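Local coordinates for PAAR motif family protein (Pseudomonas aeruginosa, PDB 6XRF) that is probably a type VI secretion effector that carries a spike-tipping PAAR domain and is present here only as its helical N-terminal piece, at residues Leu31-Ala35 against Leu51-Ala56. Numbering follows the deposited sequence.
Sequences LIGAA and LAGSIA
Leu31 and Ala52 meet without any aromatic ring or charged plane, so the flat groups of this contact are peptide units. Leu31 brings its CD1 to the carbonyl oxygen of Ala52, 3.7 Å away, while that oxygen accepts the helical bond from Ala56 N. The carbonyl of Leu51 serves two donors, Ile55 N and Ser54 OG; the hydroxyl lies 2.8 Å from Leu51 O and is tilted 16° from the carbonyl plane, which ties a polar side chain back onto its own helix.

The side-chain packing across the contact is apolar, and no hydrogen bond links the segments. Leu31 contributes the largest share, 84 of 313 Å²: CD2 lies against Ile55 CG2 (3.5 Å), and CD1 rests on Ala56 CB. The leucine and isoleucine run past each other in opposite directions; a forked end and a beta branch suit this place, where the backbones stand farther apart. Alanine suits the closer approach, its single methyl letting the CA atoms of Ile32 and Ala52 come within 4.9 Å. Although the CB of Ile32 points away from the partner helix, a chi1 of -68° sets CG1 beside the backbone N, where it touches Ala52 CB at 3.6 Å. One turn on, Ala35 CB meets Leu51 CD2 at 3.7 Å.

The contact joins helices 25-37 and 45-57, successive helices that cross steeply at 123°, nearer antiparallel than parallel, with 8.5 Å between the segment axes. A chain of another protein packs on Leu31, Ile32 and Ala34, hydrogen-bonds Gly33 O through a polar side chain, and sets a basic one against Ile55. Such a small-residue-rich helix pair, so covered, is consistent with the hydrophobic N-terminal region of a PAAR effector held by a partner protein.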
loop_
_atom_site.group_PDB
_atom_site.type_symbol
_atom_site.label_atom_id
_atom_site.label_comp_id
_atom_site.label_asym_id
_atom_site.label_seq_id
_atom_site.Cartn_x
_atom_site.Cartn_y
_atom_site.Cartn_z
ATOM N N LEU C 31 12.062 -1.501 2.871
ATOM C CA LEU C 31 11.983 -2.457 1.769
ATOM C C LEU C 31 11.018 -1.973 0.691
ATOM O O LEU C 31 11.321 -2.067 -0.506
ATOM C CB LEU C 31 11.566 -3.828 2.296
ATOM C CG LEU C 31 12.510 -4.437 3.337
ATOM C CD1 LEU C 31 12.107 -5.866 3.681
ATOM C CD2 LEU C 31 13.959 -4.397 2.863
ATOM N N ILE C 32 9.858 -1.450 1.091
ATOM C CA ILE C 32 8.925 -0.897 0.113
ATOM C C ILE C 32 9.566 0.274 -0.624
ATOM O O ILE C 32 9.367 0.454 -1.831
ATOM C CB ILE C 32 7.615 -0.474 0.804
ATOM C CG1 ILE C 32 6.854 -1.700 1.317
ATOM C CG2 ILE C 32 6.759 0.343 -0.152
ATOM C CD1 ILE C 32 5.777 -1.367 2.346
ATOM N N GLY C 33 10.348 1.085 0.090
ATOM C CA GLY C 33 10.945 2.256 -0.532
ATOM C C GLY C 33 11.976 1.902 -1.587
ATOM O O GLY C 33 12.108 2.602 -2.595
ATOM N N ALA C 34 12.722 0.817 -1.371
ATOM C CA ALA C 34 13.699 0.387 -2.364
ATOM C C ALA C 34 13.012 -0.187 -3.595
ATOM O O ALA C 34 13.424 0.086 -4.729
ATOM C CB ALA C 34 14.646 -0.648 -1.756
ATOM N N ALA C 35 11.958 -0.981 -3.391
ATOM C CA ALA C 35 11.290 -1.631 -4.514
ATOM C C ALA C 35 10.781 -0.618 -5.530
ATOM O O ALA C 35 10.833 -0.863 -6.743
ATOM C CB ALA C 35 10.135 -2.494 -4.003
ATOM N N LEU C 51 7.463 -7.194 -4.215
ATOM C CA LEU C 51 8.916 -7.323 -4.135
ATOM C C LEU C 51 9.418 -7.043 -2.723
ATOM O O LEU C 51 10.338 -7.715 -2.239
ATOM C CB LEU C 51 9.571 -6.378 -5.144
ATOM C CG LEU C 51 11.097 -6.311 -5.199
ATOM C CD1 LEU C 51 11.695 -7.637 -5.633
ATOM C CD2 LEU C 51 11.533 -5.183 -6.144
ATOM N N ALA C 52 8.827 -6.051 -2.048
ATOM C CA ALA C 52 9.198 -5.775 -0.663
ATOM C C ALA C 52 9.033 -7.016 0.207
ATOM O O ALA C 52 9.844 -7.266 1.110
ATOM C CB ALA C 52 8.355 -4.621 -0.122
ATOM N N GLY C 53 7.991 -7.807 -0.055
ATOM C CA GLY C 53 7.793 -9.032 0.704
ATOM C C GLY C 53 8.745 -10.144 0.298
ATOM O O GLY C 53 9.193 -10.923 1.145
ATOM N N SER C 54 9.056 -10.251 -0.997
ATOM C CA SER C 54 10.074 -11.211 -1.409
ATOM C C SER C 54 11.423 -10.834 -0.811
ATOM O O SER C 54 12.167 -11.700 -0.335
ATOM C CB SER C 54 10.154 -11.289 -2.934
ATOM O OG SER C 54 10.886 -10.207 -3.482
ATOM N N ILE C 55 11.752 -9.540 -0.815
ATOM C CA ILE C 55 12.970 -9.084 -0.148
ATOM C C ILE C 55 12.934 -9.473 1.323
ATOM O O ILE C 55 13.861 -10.106 1.841
ATOM C CB ILE C 55 13.145 -7.564 -0.317
ATOM C CG1 ILE C 55 13.409 -7.220 -1.782
ATOM C CG2 ILE C 55 14.273 -7.060 0.587
ATOM C CD1 ILE C 55 13.451 -5.730 -2.055
ATOM N N ALA C 56 11.859 -9.101 2.019
ATOM C CA ALA C 56 11.779 -9.387 3.448
ATOM C C ALA C 56 11.893 -10.883 3.711
ATOM O O ALA C 56 12.502 -11.306 4.704
ATOM C CB ALA C 56 10.475 -8.836 4.026
#